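Local coordinates for pectate lyase II (Xanthomonas campestris pv. campestris, PDB 2QY1), which probably cleaves the pectate of plant cell walls by beta-elimination, at residues N199-V204 with N221-V226; I241-F246 with T309-V314; V233-I238 with D257-G262. The protein carries 2 engineered substitutions. All coordinates share one frame; numbering follows the deposited sequence.

Interaction 1 (N199-V204 with N221-V226); sequences NRFENV and NYFNNV
Phe201 lays its CD2 over one face of the Phe223 ring, 3.7 Å from Phe223 CE1, with the two planes inclined at 48°. Beside them Val204 CG2 meets Val226 CG2 at 3.7 Å, and Val208 touches both phenylalanines, so flat and branched apolar groups fill this buried side. The other side is polar. Glu202 OE2 takes both Arg200 NE and Arg200 NH2 at 3.0 Å, side-on and from the same face of the carboxylate. Glu202 OE1 receives water 1, which also donates to Tyr222 OH, a hydroxyl bonded in turn to Glu247. Arg200 reaches its partner because CG stands anti to the backbone N (chi1 -169°) and the chain runs straight to NE. Underneath, strands 200-202 and 222-224 are in-register parallel neighbours on successive coils of the right-handed parallel beta-helix of pectate lyases; Phe201 N donates to Tyr222 O at 2.9 Å. Asn199 and Asn221 stand side by side in the stack of aligned asparagines known in these helices: Asn221 OD1 accepts Asn199 N at 2.9 Å while Asn221 ND2 holds Tyr196 O. Asn203 and Asn225 turn the corner with positive phi, which asparagine tolerates well. Helix 314-321 covers Arg200 and Tyr222.

Interaction 2 (I241-F246 with T309-V314); sequences IESNYF and TPAAQV
The ring of Tyr245 turns its edge to the 309-314 segment: Ala311 O lies in the ring plane, 3.3 Å from Tyr245 CD1, and Ala312 O is near the same plane, 3.5 Å from Tyr245 CE1. Tyr270 stacks on the ring from outside the two segments. An aromatic C-H edge, slightly positive, suits carbonyl oxygens, and Ala311 O also accepts the backbone N of Val314 at 3.2 Å in the first bend of the chain toward helix 314-321. The ring is brought there by a CG anti to the backbone N (chi1 -165°). At its root Tyr245 CB rests on Val314 CG1, 3.8 Å away, while the other branch of this valine, CG2, sits 3.4 Å from Ser243 O. A beta-branched valine suits the place, since one methyl packs on the tyrosine's CB and the other on the main chain of Ser243. Ala311 brings only a methyl, which is small enough to lie against the main chain, its CB 3.9 Å from Ser243 CA. No direct hydrogen bond joins the segments; water 2 bridges them, 2.7 Å from Ser243 OG and accepting Ala311 N. Ser243 has positive phi and psi and turns the chain between strands 238-242 and 245-255, while Thr309 is tied by OG1 to His198. A C-terminal helix and the loop leading into it are here laid along the flank of the coils, at a corner of the parallel beta-helix characteristic of family 1 pectate lyases.

Interaction 3 (V233-I238 with D257-G262); sequences VRMGGI and DSSEIG. With PO4 (phosphate ion), chain C.
The chain reverses through a type I' turn from Arg234 to Gly237, closed by Gly237 N to Arg234 O, and Arg234 makes a single backbone bridge with Ile261. This turn follows strand 231-234 of the parallel beta-helix and is joined to the loop leading into strand 263-267 on the next coil. Met235 and Gly236 both have positive phi, easy for the glycine, and their N-H groups donate to Glu260 O and Ile261 O, each at 2.9 Å and each from above the carbonyl plane. Gly262, without a side chain, lets its CA come within 3.9 Å of Arg234 CA. The Arg234 side chain bends at chi2 and chi3 (148° and 76°), which sets the edge of its guanidinium against Ser258. Arg234 NE points almost straight at Ser258 OG, 2.8 Å away, in the guanidinium plane; a weak bond from NH2 reaches the same oxygen. Serine suits the place because its short hydroxyl can be shared: Asp184 OD2 bonds it as well, and so probably favours the positive charge close by. Asp257 CB lies over one face of the guanidinium. The outer edge holds a phosphate, probably from the crystallisation liquor, with NH1 to phosphate O1 and NH2 to phosphate O4 both at 2.8 Å; the guanidinium of Arg212 also comes close to that of Arg234. Met235, flexible and unbranched, curls over the loop so that SD lies 3.4 Å from Ser259 OG, and its methyl CE ends 3.4 Å from Glu260 OE1.

In the fold
Interactions 1 and 2 are neighbours, their centres 12 Å apart, joined where strand 215-226 pairs with strand 245-255: Tyr245 probably bonds through its N to Asn221 O and through its O to Phe223 N, each at 2.9 Å, while Phe223 stacks on Phe246. The row of parallel strands that includes 199-204 and 221-226 therefore continues into 245-246. Helix 314-321 covers part of interaction 1, and its start at Val314 belongs to interaction 2. Interaction 3 stands apart, its centre 22 Å from that of interaction 1 and 24 Å from that of interaction 2, though 233-238 runs on in sequence to 241-246. Among the three, interaction 3 carries the bound phosphate.

Interaction 1 (N199-V204 with N221-V226)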
loop_
_atom_site.group_PDB
_atom_site.type_symbol
_atom_site.label_atom_id
_atom_site.label_comp_id
_atom_site.label_asym_id
_atom_site.label_seq_id
_atom_site.Cartn_x
_atom_site.Cartn_y
_atom_site.Cartn_z
ATOM N N ASN A 199 9.018 3.424 -1.333
ATOM C CA ASN A 199 8.197 2.721 -2.311
ATOM C C ASN A 199 8.445 3.251 -3.724
ATOM O O ASN A 199 8.807 4.417 -3.908
ATOM C CB ASN A 199 6.704 2.832 -1.972
ATOM C CG ASN A 199 6.371 2.296 -0.592
ATOM O OD1 ASN A 199 6.037 3.051 0.320
ATOM N ND2 ASN A 199 6.463 0.991 -0.434
ATOM N N ARG A 200 8.252 2.379 -4.710
ATOM C CA ARG A 200 8.347 2.746 -6.121
ATOM C C ARG A 200 6.954 2.715 -6.735
ATOM O O ARG A 200 6.323 1.658 -6.802
ATOM C CB ARG A 200 9.279 1.785 -6.864
ATOM C CG ARG A 200 9.647 2.229 -8.268
ATOM C CD ARG A 200 10.632 1.275 -8.922
ATOM N NE ARG A 200 10.811 1.588 -10.340
ATOM C CZ ARG A 200 11.553 0.879 -11.188
ATOM N NH1 ARG A 200 12.207 -0.201 -10.778
ATOM N NH2 ARG A 200 11.644 1.256 -12.458
ATOM N N PHE A 201 6.479 3.882 -7.163
ATOM C CA PHE A 201 5.170 4.017 -7.793
ATOM C C PHE A 201 5.366 4.460 -9.237
ATOM O O PHE A 201 5.716 5.617 -9.491
ATOM C CB PHE A 201 4.308 5.046 -7.050
ATOM C CG PHE A 201 4.132 4.765 -5.577
ATOM C CD1 PHE A 201 3.488 3.607 -5.138
ATOM C CD2 PHE A 201 4.577 5.683 -4.626
ATOM C CE1 PHE A 201 3.312 3.358 -3.769
ATOM C CE2 PHE A 201 4.400 5.449 -3.263
ATOM C CZ PHE A 201 3.766 4.283 -2.834
ATOM N N GLU A 202 5.150 3.548 -10.182
ATOM C CA GLU A 202 5.426 3.849 -11.586
ATOM C C GLU A 202 4.361 3.320 -12.545
ATOM O O GLU A 202 3.926 2.176 -12.432
ATOM C CB GLU A 202 6.811 3.333 -11.982
ATOM C CG GLU A 202 7.410 4.066 -13.169
ATOM C CD GLU A 202 8.910 3.885 -13.298
ATOM O OE1 GLU A 202 9.432 4.152 -14.396
ATOM O OE2 GLU A 202 9.567 3.481 -12.314
ATOM N N ASN A 203 3.963 4.162 -13.497
ATOM C CA ASN A 203 2.882 3.843 -14.434
ATOM C C ASN A 203 1.610 3.447 -13.684
ATOM O O ASN A 203 1.086 2.342 -13.839
ATOM C CB ASN A 203 3.314 2.769 -15.443
ATOM C CG ASN A 203 4.525 3.186 -16.260
ATOM O OD1 ASN A 203 5.611 2.620 -16.115
ATOM N ND2 ASN A 203 4.348 4.187 -17.118
ATOM N N VAL A 204 1.146 4.364 -12.841
ATOM C CA VAL A 204 -0.061 4.175 -12.040
ATOM C C VAL A 204 -0.983 5.376 -12.256
ATOM O O VAL A 204 -0.558 6.380 -12.830
ATOM C CB VAL A 204 0.261 3.988 -10.530
ATOM C CG1 VAL A 204 1.069 2.707 -10.298
ATOM C CG2 VAL A 204 0.995 5.203 -9.955
ATOM N N ASN A 221 9.853 8.199 -1.214
ATOM C CA ASN A 221 9.170 7.458 -2.273
ATOM C C ASN A 221 9.471 8.057 -3.642
ATOM O O ASN A 221 9.675 9.266 -3.771
ATOM C CB ASN A 221 7.657 7.429 -2.042
ATOM C CG ASN A 221 7.281 6.859 -0.692
ATOM O OD1 ASN A 221 7.355 5.651 -0.473
ATOM N ND2 ASN A 221 6.862 7.727 0.221
ATOM N N TYR A 222 9.501 7.201 -4.659
ATOM C CA TYR A 222 9.745 7.635 -6.031
ATOM C C TYR A 222 8.468 7.492 -6.852
ATOM O O TYR A 222 7.883 6.407 -6.926
ATOM C CB TYR A 222 10.909 6.841 -6.648
ATOM C CG TYR A 222 11.094 7.019 -8.145
ATOM C CD1 TYR A 222 11.317 8.283 -8.699
ATOM C CD2 TYR A 222 11.067 5.919 -9.004
ATOM C CE1 TYR A 222 11.485 8.446 -10.070
ATOM C CE2 TYR A 222 11.242 6.071 -10.381
ATOM C CZ TYR A 222 11.454 7.337 -10.904
ATOM O OH TYR A 222 11.625 7.498 -12.261
ATOM N N PHE A 223 8.039 8.607 -7.445
ATOM C CA PHE A 223 6.842 8.665 -8.277
ATOM C C PHE A 223 7.264 8.933 -9.716
ATOM O O PHE A 223 8.050 9.849 -9.979
ATOM C CB PHE A 223 5.907 9.796 -7.825
ATOM C CG PHE A 223 5.416 9.675 -6.407
ATOM C CD1 PHE A 223 4.084 9.359 -6.146
ATOM C CD2 PHE A 223 6.270 9.914 -5.330
ATOM C CE1 PHE A 223 3.613 9.260 -4.834
ATOM C CE2 PHE A 223 5.809 9.817 -4.015
ATOM C CZ PHE A 223 4.480 9.488 -3.767
ATOM N N ASN A 224 6.743 8.140 -10.644
ATOM C CA ASN A 224 6.995 8.351 -12.067
ATOM C C ASN A 224 5.829 7.841 -12.894
ATOM O O ASN A 224 5.386 6.708 -12.713
ATOM C CB ASN A 224 8.296 7.669 -12.503
ATOM C CG ASN A 224 8.681 7.997 -13.939
ATOM O OD1 ASN A 224 9.078 7.114 -14.702
ATOM N ND2 ASN A 224 8.569 9.269 -14.311
ATOM N N ASN A 225 5.345 8.685 -13.802
ATOM C CA ASN A 225 4.192 8.367 -14.648
ATOM C C ASN A 225 2.941 8.032 -13.830
ATOM O O ASN A 225 2.379 6.935 -13.917
ATOM C CB ASN A 225 4.546 7.286 -15.681
ATOM C CG ASN A 225 5.551 7.778 -16.712
ATOM O OD1 ASN A 225 6.587 7.149 -16.943
ATOM N ND2 ASN A 225 5.259 8.917 -17.324
ATOM N N VAL A 226 2.537 9.002 -13.015
ATOM C CA VAL A 226 1.309 8.941 -12.232
ATOM C C VAL A 226 0.349 9.915 -12.904
ATOM O O VAL A 226 0.570 11.128 -12.891
ATOM C CB VAL A 226 1.559 9.323 -10.753
ATOM C CG1 VAL A 226 0.302 9.131 -9.923
ATOM C CG2 VAL A 226 2.721 8.512 -10.172
HETATM O O HOH W 1 12.045 4.989 -13.888
#

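Interaction 2 (I241-F246 with T309-V314)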
loop_
_atom_site.group_PDB
_atom_site.type_symbol
_atom_site.label_atom_id
_atom_site.label_comp_id
_atom_site.label_asym_id
_atom_site.label_seq_id
_atom_site.Cartn_x
_atom_site.Cartn_y
_atom_site.Cartn_z
ATOM N N ILE A 241 4.953 15.024 4.222
ATOM C CA ILE A 241 5.483 14.612 2.923
ATOM C C ILE A 241 6.917 15.122 2.783
ATOM O O ILE A 241 7.147 16.318 2.594
ATOM C CB ILE A 241 4.584 15.113 1.760
ATOM C CG1 ILE A 241 3.143 14.620 1.953
ATOM C CG2 ILE A 241 5.144 14.670 0.404
ATOM C CD1 ILE A 241 2.126 15.238 1.000
ATOM N N GLU A 242 7.871 14.196 2.869
ATOM C CA GLU A 242 9.279 14.541 3.067
ATOM C C GLU A 242 10.218 13.799 2.115
ATOM O O GLU A 242 10.124 12.585 1.964
ATOM C CB GLU A 242 9.660 14.242 4.523
ATOM C CG GLU A 242 11.089 14.588 4.908
ATOM C CD GLU A 242 11.441 14.192 6.336
ATOM O OE1 GLU A 242 12.579 14.480 6.756
ATOM O OE2 GLU A 242 10.593 13.593 7.038
ATOM N N SER A 243 11.122 14.543 1.477
ATOM C CA SER A 243 12.217 13.964 0.684
ATOM C C SER A 243 11.806 12.882 -0.325
ATOM O O SER A 243 12.509 11.880 -0.499
ATOM C CB SER A 243 13.325 13.436 1.609
ATOM O OG SER A 243 13.932 14.495 2.327
ATOM N N ASN A 244 10.669 13.085 -0.982
ATOM C CA ASN A 244 10.250 12.211 -2.071
ATOM C C ASN A 244 10.867 12.688 -3.385
ATOM O O ASN A 244 11.425 13.786 -3.459
ATOM C CB ASN A 244 8.718 12.163 -2.176
ATOM C CG ASN A 244 8.048 11.726 -0.882
ATOM O OD1 ASN A 244 7.584 12.554 -0.098
ATOM N ND2 ASN A 244 7.999 10.424 -0.651
ATOM N N TYR A 245 10.771 11.853 -4.414
ATOM C CA TYR A 245 11.244 12.191 -5.753
ATOM C C TYR A 245 10.048 12.119 -6.698
ATOM O O TYR A 245 9.531 11.033 -6.966
ATOM C CB TYR A 245 12.335 11.202 -6.182
ATOM C CG TYR A 245 13.167 11.606 -7.386
ATOM C CD1 TYR A 245 14.507 11.962 -7.236
ATOM C CD2 TYR A 245 12.627 11.604 -8.675
ATOM C CE1 TYR A 245 15.285 12.317 -8.334
ATOM C CE2 TYR A 245 13.396 11.961 -9.779
ATOM C CZ TYR A 245 14.724 12.316 -9.600
ATOM O OH TYR A 245 15.489 12.671 -10.683
ATOM N N PHE A 246 9.604 13.281 -7.180
ATOM C CA PHE A 246 8.453 13.374 -8.079
ATOM C C PHE A 246 8.893 13.707 -9.504
ATOM O O PHE A 246 9.676 14.637 -9.713
ATOM C CB PHE A 246 7.482 14.467 -7.616
ATOM C CG PHE A 246 6.867 14.229 -6.263
ATOM C CD1 PHE A 246 7.393 14.842 -5.131
ATOM C CD2 PHE A 246 5.738 13.420 -6.125
ATOM C CE1 PHE A 246 6.820 14.642 -3.880
ATOM C CE2 PHE A 246 5.158 13.214 -4.876
ATOM C CZ PHE A 246 5.702 13.824 -3.750
ATOM N N THR A 309 17.050 9.269 3.046
ATOM C CA THR A 309 17.869 9.283 1.843
ATOM C C THR A 309 17.756 10.692 1.271
ATOM O O THR A 309 16.643 11.213 1.162
ATOM C CB THR A 309 17.343 8.266 0.799
ATOM O OG1 THR A 309 17.261 6.964 1.392
ATOM C CG2 THR A 309 18.254 8.203 -0.426
ATOM N N PRO A 310 18.897 11.333 0.936
ATOM C CA PRO A 310 18.823 12.629 0.259
ATOM C C PRO A 310 17.893 12.548 -0.950
ATOM O O PRO A 310 18.020 11.630 -1.765
ATOM C CB PRO A 310 20.267 12.879 -0.175
ATOM C CG PRO A 310 21.080 12.167 0.853
ATOM C CD PRO A 310 20.295 10.925 1.181
ATOM N N ALA A 311 16.962 13.497 -1.041
ATOM C CA ALA A 311 15.853 13.443 -2.000
ATOM C C ALA A 311 16.267 13.187 -3.450
ATOM O O ALA A 311 15.610 12.419 -4.152
ATOM C CB ALA A 311 15.014 14.708 -1.904
ATOM N N ALA A 312 17.355 13.825 -3.886
ATOM C CA ALA A 312 17.856 13.668 -5.255
ATOM C C ALA A 312 18.333 12.244 -5.545
ATOM O O ALA A 312 18.329 11.804 -6.697
ATOM C CB ALA A 312 18.967 14.674 -5.538
ATOM N N GLN A 313 18.730 11.530 -4.492
ATOM C CA GLN A 313 19.239 10.164 -4.611
ATOM C C GLN A 313 18.133 9.107 -4.512
ATOM O O GLN A 313 18.383 7.925 -4.758
ATOM C CB GLN A 313 20.314 9.905 -3.550
ATOM C CG GLN A 313 21.566 10.777 -3.702
ATOM C CD GLN A 313 22.542 10.631 -2.545
ATOM O OE1 GLN A 313 23.268 11.571 -2.211
ATOM N NE2 GLN A 313 22.568 9.455 -1.930
ATOM N N VAL A 314 16.921 9.543 -4.170
ATOM C CA VAL A 314 15.777 8.642 -3.955
ATOM C C VAL A 314 15.408 7.809 -5.190
ATOM O O VAL A 314 15.164 6.609 -5.073
ATOM C CB VAL A 314 14.539 9.406 -3.388
ATOM C CG1 VAL A 314 13.247 8.600 -3.550
ATOM C CG2 VAL A 314 14.762 9.760 -1.927
HETATM O O HOH W 2 16.419 15.274 1.538
#

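Interaction 3 (V233-I238 with D257-G262)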
loop_
_atom_site.group_PDB
_atom_site.type_symbol
_atom_site.label_atom_id
_atom_site.label_comp_id
_atom_site.label_asym_id
_atom_site.label_seq_id
_atom_site.Cartn_x
_atom_site.Cartn_y
_atom_site.Cartn_z
ATOM N N VAL A 233 -4.780 13.782 0.099
ATOM C CA VAL A 233 -5.071 13.851 1.532
ATOM C C VAL A 233 -6.442 14.480 1.757
ATOM O O VAL A 233 -6.711 15.577 1.276
ATOM C CB VAL A 233 -3.987 14.644 2.302
ATOM C CG1 VAL A 233 -4.138 14.428 3.795
ATOM C CG2 VAL A 233 -2.592 14.221 1.859
ATOM N N ARG A 234 -7.297 13.784 2.501
ATOM C CA ARG A 234 -8.713 14.139 2.601
ATOM C C ARG A 234 -9.259 13.953 4.015
ATOM O O ARG A 234 -8.620 13.319 4.857
ATOM C CB ARG A 234 -9.529 13.289 1.616
ATOM C CG ARG A 234 -9.274 13.607 0.146
ATOM C CD ARG A 234 -9.408 12.374 -0.734
ATOM N NE ARG A 234 -10.804 11.999 -0.952
ATOM C CZ ARG A 234 -11.241 11.267 -1.975
ATOM N NH1 ARG A 234 -10.398 10.828 -2.903
ATOM N NH2 ARG A 234 -12.534 10.986 -2.080
ATOM N N MET A 235 -10.442 14.517 4.259
ATOM C CA MET A 235 -11.182 14.350 5.519
ATOM C C MET A 235 -10.393 14.707 6.787
ATOM O O MET A 235 -10.428 13.974 7.780
ATOM C CB MET A 235 -11.759 12.928 5.630
ATOM C CG MET A 235 -12.831 12.585 4.600
ATOM S SD MET A 235 -14.164 13.801 4.461
ATOM C CE MET A 235 -14.836 13.814 6.125
ATOM N N GLY A 236 -9.683 15.831 6.749
ATOM C CA GLY A 236 -8.932 16.305 7.910
ATOM C C GLY A 236 -7.638 15.560 8.192
ATOM O O GLY A 236 -6.945 15.862 9.167
ATOM N N GLY A 237 -7.313 14.580 7.350
ATOM C CA GLY A 237 -6.040 13.872 7.445
ATOM C C GLY A 237 -4.870 14.825 7.267
ATOM O O GLY A 237 -4.985 15.844 6.578
ATOM N N ILE A 238 -3.751 14.515 7.911
ATOM C CA ILE A 238 -2.528 15.295 7.730
ATOM C C ILE A 238 -1.399 14.360 7.303
ATOM O O ILE A 238 -1.221 13.291 7.881
ATOM C CB ILE A 238 -2.142 16.092 9.011
ATOM C CG1 ILE A 238 -3.280 17.038 9.422
ATOM C CG2 ILE A 238 -0.843 16.874 8.794
ATOM C CD1 ILE A 238 -3.125 17.668 10.808
ATOM N N ASP A 257 -12.265 15.603 -3.849
ATOM C CA ASP A 257 -13.377 14.634 -3.931
ATOM C C ASP A 257 -13.969 14.137 -2.605
ATOM O O ASP A 257 -14.840 13.261 -2.598
ATOM C CB ASP A 257 -13.027 13.459 -4.858
ATOM C CG ASP A 257 -12.843 13.894 -6.301
ATOM O OD1 ASP A 257 -13.719 14.611 -6.827
ATOM O OD2 ASP A 257 -11.821 13.519 -6.913
ATOM N N SER A 258 -13.506 14.709 -1.494
ATOM C CA SER A 258 -14.135 14.493 -0.192
ATOM C C SER A 258 -14.925 15.723 0.247
ATOM O O SER A 258 -14.714 16.824 -0.268
ATOM C CB SER A 258 -13.094 14.125 0.869
ATOM O OG SER A 258 -12.807 12.739 0.840
ATOM N N SER A 259 -15.835 15.524 1.200
ATOM C CA SER A 259 -16.641 16.612 1.756
ATOM C C SER A 259 -15.783 17.654 2.477
ATOM O O SER A 259 -16.153 18.826 2.552
ATOM C CB SER A 259 -17.709 16.059 2.703
ATOM O OG SER A 259 -17.124 15.272 3.726
ATOM N N GLU A 260 -14.641 17.212 3.003
ATOM C CA GLU A 260 -13.696 18.092 3.695
ATOM C C GLU A 260 -12.264 17.797 3.263
ATOM O O GLU A 260 -11.905 16.642 3.028
ATOM C CB GLU A 260 -13.830 17.941 5.210
ATOM C CG GLU A 260 -15.090 18.576 5.787
ATOM C CD GLU A 260 -15.390 18.114 7.199
ATOM O OE1 GLU A 260 -15.261 16.902 7.479
ATOM O OE2 GLU A 260 -15.765 18.966 8.028
ATOM N N ILE A 261 -11.449 18.844 3.166
ATOM C CA ILE A 261 -10.075 18.699 2.674
ATOM C C ILE A 261 -9.113 18.094 3.708
ATOM O O ILE A 261 -9.414 18.043 4.904
ATOM C CB ILE A 261 -9.494 20.034 2.112
ATOM C CG1 ILE A 261 -9.331 21.083 3.219
ATOM C CG2 ILE A 261 -10.347 20.556 0.948
ATOM C CD1 ILE A 261 -8.294 22.145 2.905
ATOM N N GLY A 262 -7.966 17.627 3.221
ATOM C CA GLY A 262 -6.861 17.192 4.071
ATOM C C GLY A 262 -5.682 18.131 3.903
ATOM O O GLY A 262 -5.688 18.991 3.020
HETATM P P PO4 C . -12.629 9.508 -5.612
HETATM O O1 PO4 C . -11.179 9.879 -5.410
HETATM O O2 PO4 C . -12.724 8.128 -6.223
HETATM O O3 PO4 C . -13.270 10.508 -6.551
HETATM O O4 PO4 C . -13.354 9.520 -4.283
#